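Local coordinates for protein dTDP-4-dehydrorhamnose reductase (Yersinia enterocolitica, PDB 5U9C) that probably catalyses the NADPH-dependent reduction of dTDP-4-dehydro-beta-L-rhamnose to dTDP-L-rhamnose, a step of dTDP-L-rhamnose biosynthesis, at residues C72-H84 / N128-S140. Residues are numbered along the deposited sequence; the frame is centred on the assembly and turned at random. Where two conformers were deposited one is given.
Sequences CEREPARAGIYNH and NYYGRSKLIGESS
P76 lays its CB over one face of the Y129 ring, a CH-pi contact with CB 4.2 Å from the ring centroid, while R132 points NH1 at the centre of the opposite face, its guanidinium turned edge-on to the ring; Y129 OH bonds to D122 and K115 of a second subunit. Farther along, the H84 imidazole rests with one face on I136, whose CG1 lies 3.8 Å from the ring centroid, and S140 OG, hydrogen-bonded to E88, makes contact at its edge in the plane. CG anti to the backbone N (chi1 173°) carries the H84 ring onto I136. The Y130 ring takes C72 SG at its edge, a sulfur-aromatic contact, and carries K134 CG over one face.

Two direct hydrogen bonds join the segments. E73 bends at chi2 (72°) and offers the syn lone pair of OE1 to the first-turn amide Y129 N, 2.9 Å away and almost straight. Water 1 links the same oxygen to Y130 N, and water 2 joins OE2 to R132 NH1, so the carboxylate is tied to the start of helix 129-144. N128 caps that helix through OD1, which accepts from G131 N, while its ND2 bonds to P255 O. In the second bond, N83 ND2 donates to S133 OG at 3.0 Å, with the acceptor in the amide plane; S133 OG in turn donates to Y130 O, and N83 OD1 accepts from E66 N.

The axes of 76-84 and 129-140 approach to 8.3 Å at -28°, and G137 lets the backbones close to 4.5 Å between its CA and H84 CA. The pair consists of neighbouring, roughly parallel helices of the Rossmann-type fold, 76-97 and 129-144, with strand 100-106 beneath, where K134 NZ bonds to L104 O.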
# COMPACT_ATOMS: atom_id res chain seq x y z
N CYS D 72 17.22 -15.96 10.26
CA CYS D 72 16.85 -16.01 8.83
C CYS D 72 16.89 -14.64 8.18
O CYS D 72 17.26 -14.53 7.01
CB CYS D 72 15.48 -16.63 8.61
SG CYS D 72 15.36 -18.41 8.87
N GLU D 73 16.49 -13.60 8.93
CA GLU D 73 16.54 -12.23 8.42
C GLU D 73 17.99 -11.72 8.26
O GLU D 73 18.32 -11.11 7.25
CB GLU D 73 15.76 -11.27 9.30
CG GLU D 73 15.36 -9.99 8.60
CD GLU D 73 14.25 -10.20 7.56
OE1 GLU D 73 13.71 -11.32 7.44
OE2 GLU D 73 13.93 -9.24 6.86
N ARG D 74 18.84 -11.99 9.24
CA ARG D 74 20.25 -11.57 9.16
C ARG D 74 21.03 -12.37 8.11
O ARG D 74 21.95 -11.84 7.48
CB ARG D 74 20.98 -11.75 10.50
CG ARG D 74 20.41 -10.92 11.63
CD ARG D 74 21.31 -10.96 12.86
NE ARG D 74 21.39 -12.28 13.47
CZ ARG D 74 20.50 -12.76 14.34
NH1 ARG D 74 20.67 -13.96 14.81
NH2 ARG D 74 19.41 -12.08 14.71
N GLU D 75 20.70 -13.65 8.00
CA GLU D 75 21.39 -14.59 7.10
C GLU D 75 20.42 -15.29 6.18
O GLU D 75 20.17 -16.50 6.31
CB GLU D 75 22.19 -15.63 7.91
CG GLU D 75 23.31 -15.01 8.71
CD GLU D 75 24.10 -16.01 9.53
OE1 GLU D 75 24.16 -17.22 9.16
OE2 GLU D 75 24.64 -15.57 10.55
N PRO D 76 19.85 -14.54 5.22
CA PRO D 76 18.88 -15.18 4.31
C PRO D 76 19.46 -16.38 3.56
O PRO D 76 18.70 -17.26 3.19
CB PRO D 76 18.46 -14.05 3.36
CG PRO D 76 19.43 -12.94 3.58
CD PRO D 76 20.05 -13.12 4.93
N ALA D 77 20.79 -16.42 3.37
CA ALA D 77 21.41 -17.58 2.69
C ALA D 77 21.13 -18.86 3.44
O ALA D 77 20.86 -19.91 2.84
CB ALA D 77 22.92 -17.40 2.54
N ARG D 78 21.17 -18.78 4.76
CA ARG D 78 20.91 -19.94 5.60
C ARG D 78 19.44 -20.35 5.49
O ARG D 78 19.14 -21.54 5.36
CB ARG D 78 21.28 -19.66 7.04
CG ARG D 78 21.10 -20.84 7.96
CD ARG D 78 21.57 -20.46 9.35
NE ARG D 78 21.40 -21.55 10.31
CZ ARG D 78 22.35 -22.37 10.73
NH1 ARG D 78 23.61 -22.24 10.30
NH2 ARG D 78 22.04 -23.31 11.62
N ALA D 79 18.55 -19.38 5.53
CA ALA D 79 17.11 -19.63 5.36
C ALA D 79 16.83 -20.34 4.03
O ALA D 79 16.03 -21.29 3.95
CB ALA D 79 16.34 -18.32 5.43
N GLY D 80 17.46 -19.84 2.96
CA GLY D 80 17.27 -20.39 1.63
C GLY D 80 17.78 -21.81 1.51
O GLY D 80 17.06 -22.70 1.06
N ILE D 81 19.01 -22.03 1.92
CA ILE D 81 19.60 -23.36 1.85
C ILE D 81 18.84 -24.40 2.66
O ILE D 81 18.51 -25.47 2.16
CB ILE D 81 21.05 -23.33 2.33
CG1 ILE D 81 21.89 -22.46 1.37
CG2 ILE D 81 21.61 -24.76 2.40
CD1 ILE D 81 23.28 -22.13 1.86
N TYR D 82 18.52 -24.05 3.91
CA TYR D 82 17.87 -24.98 4.82
C TYR D 82 16.41 -25.24 4.57
O TYR D 82 15.94 -26.37 4.73
CB TYR D 82 17.99 -24.49 6.26
CG TYR D 82 19.32 -24.72 6.95
CD1 TYR D 82 20.52 -24.35 6.37
CD2 TYR D 82 19.35 -25.25 8.25
CE1 TYR D 82 21.74 -24.53 7.03
CE2 TYR D 82 20.56 -25.44 8.92
CZ TYR D 82 21.75 -25.07 8.31
OH TYR D 82 22.94 -25.26 8.98
N ASN D 83 15.67 -24.19 4.22
CA ASN D 83 14.21 -24.30 4.06
C ASN D 83 13.76 -24.44 2.64
O ASN D 83 12.70 -25.04 2.37
CB ASN D 83 13.52 -23.10 4.74
CG ASN D 83 13.82 -23.02 6.24
OD1 ASN D 83 14.25 -24.01 6.84
ND2 ASN D 83 13.62 -21.85 6.84
N HIS D 84 14.53 -23.88 1.71
CA HIS D 84 14.17 -24.00 0.30
C HIS D 84 14.97 -25.05 -0.45
O HIS D 84 14.40 -26.03 -0.90
CB HIS D 84 14.25 -22.66 -0.42
CG HIS D 84 14.04 -22.77 -1.89
ND1 HIS D 84 14.71 -21.98 -2.80
CD2 HIS D 84 13.32 -23.65 -2.63
CE1 HIS D 84 14.34 -22.31 -4.02
NE2 HIS D 84 13.51 -23.33 -3.95
N ASN D 128 8.82 -11.50 5.87
CA ASN D 128 10.23 -11.68 6.24
C ASN D 128 10.88 -12.86 5.51
O ASN D 128 10.20 -13.62 4.80
CB ASN D 128 10.35 -11.81 7.76
CG ASN D 128 9.34 -12.80 8.37
OD1 ASN D 128 9.12 -13.90 7.84
ND2 ASN D 128 8.77 -12.43 9.51
N TYR D 129 12.20 -12.99 5.64
CA TYR D 129 12.92 -14.06 4.93
C TYR D 129 12.56 -15.47 5.38
O TYR D 129 12.52 -16.36 4.55
CB TYR D 129 14.44 -13.81 4.86
CG TYR D 129 14.78 -12.72 3.84
CD1 TYR D 129 14.64 -12.95 2.47
CD2 TYR D 129 15.20 -11.43 4.25
CE1 TYR D 129 14.94 -11.96 1.54
CE2 TYR D 129 15.50 -10.44 3.33
CZ TYR D 129 15.37 -10.70 1.98
OH TYR D 129 15.63 -9.72 1.07
N TYR D 130 12.26 -15.65 6.66
CA TYR D 130 11.83 -16.95 7.15
C TYR D 130 10.57 -17.37 6.38
O TYR D 130 10.51 -18.46 5.80
CB TYR D 130 11.56 -16.92 8.66
CG TYR D 130 10.88 -18.19 9.12
CD1 TYR D 130 11.55 -19.41 9.09
CD2 TYR D 130 9.56 -18.17 9.56
CE1 TYR D 130 10.93 -20.58 9.46
CE2 TYR D 130 8.94 -19.35 9.97
CZ TYR D 130 9.63 -20.54 9.91
OH TYR D 130 9.04 -21.72 10.30
N GLY D 131 9.58 -16.48 6.36
CA GLY D 131 8.31 -16.76 5.67
C GLY D 131 8.49 -17.03 4.18
O GLY D 131 7.90 -17.98 3.63
N ARG D 132 9.34 -16.22 3.52
CA ARG D 132 9.63 -16.43 2.12
C ARG D 132 10.25 -17.82 1.88
O ARG D 132 9.88 -18.51 0.92
CB ARG D 132 10.60 -15.36 1.61
CG ARG D 132 10.00 -13.97 1.55
CD ARG D 132 11.04 -12.89 1.27
NE ARG D 132 10.42 -11.59 1.39
CZ ARG D 132 10.76 -10.62 2.22
NH1 ARG D 132 11.85 -10.68 2.97
NH2 ARG D 132 10.05 -9.49 2.20
N SER D 133 11.19 -18.22 2.74
CA SER D 133 11.87 -19.51 2.58
C SER D 133 10.92 -20.69 2.75
O SER D 133 11.01 -21.68 2.02
CB SER D 133 13.07 -19.63 3.53
OG SER D 133 12.70 -19.77 4.91
N LYS D 134 9.99 -20.58 3.69
CA LYS D 134 8.98 -21.62 3.90
C LYS D 134 8.01 -21.70 2.72
O LYS D 134 7.64 -22.82 2.27
CB LYS D 134 8.20 -21.39 5.20
CG LYS D 134 9.02 -21.50 6.49
CD LYS D 134 9.66 -22.87 6.74
CE LYS D 134 8.64 -23.99 6.87
NZ LYS D 134 9.24 -25.29 7.25
N LEU D 135 7.60 -20.53 2.22
CA LEU D 135 6.66 -20.46 1.10
C LEU D 135 7.24 -21.04 -0.18
O LEU D 135 6.56 -21.76 -0.89
CB LEU D 135 6.22 -19.03 0.84
CG LEU D 135 5.26 -18.83 -0.34
CD1 LEU D 135 4.01 -19.66 -0.17
CD2 LEU D 135 4.92 -17.35 -0.48
N ILE D 136 8.48 -20.71 -0.50
CA ILE D 136 9.05 -21.27 -1.72
C ILE D 136 9.28 -22.79 -1.51
O ILE D 136 9.15 -23.58 -2.45
CB ILE D 136 10.31 -20.49 -2.19
CG1 ILE D 136 10.76 -20.96 -3.59
CG2 ILE D 136 11.44 -20.61 -1.19
CD1 ILE D 136 9.82 -20.59 -4.72
N GLY D 137 9.55 -23.20 -0.26
CA GLY D 137 9.68 -24.63 0.04
C GLY D 137 8.34 -25.31 -0.26
O GLY D 137 8.31 -26.40 -0.86
N GLU D 138 7.23 -24.65 0.11
CA GLU D 138 5.89 -25.20 -0.21
C GLU D 138 5.72 -25.39 -1.72
O GLU D 138 5.23 -26.43 -2.15
CB GLU D 138 4.73 -24.32 0.26
CG GLU D 138 4.56 -24.12 1.77
CD GLU D 138 3.27 -23.36 2.09
OE1 GLU D 138 2.45 -23.13 1.17
OE2 GLU D 138 3.07 -23.00 3.27
N SER D 139 6.12 -24.39 -2.50
CA SER D 139 6.02 -24.47 -3.95
C SER D 139 6.76 -25.71 -4.46
O SER D 139 6.21 -26.48 -5.27
CB SER D 139 6.60 -23.22 -4.64
OG SER D 139 5.96 -22.04 -4.23
N SER D 140 7.98 -25.93 -3.95
CA SER D 140 8.81 -27.07 -4.36
C SER D 140 8.08 -28.39 -4.13
O SER D 140 8.15 -29.30 -4.97
CB SER D 140 10.12 -27.10 -3.57
OG SER D 140 10.95 -26.05 -3.98
O HOH W 1 13.07 -13.76 8.68
O HOH W 2 12.24 -8.72 4.86
O HOH W 3 11.51 -25.76 5.54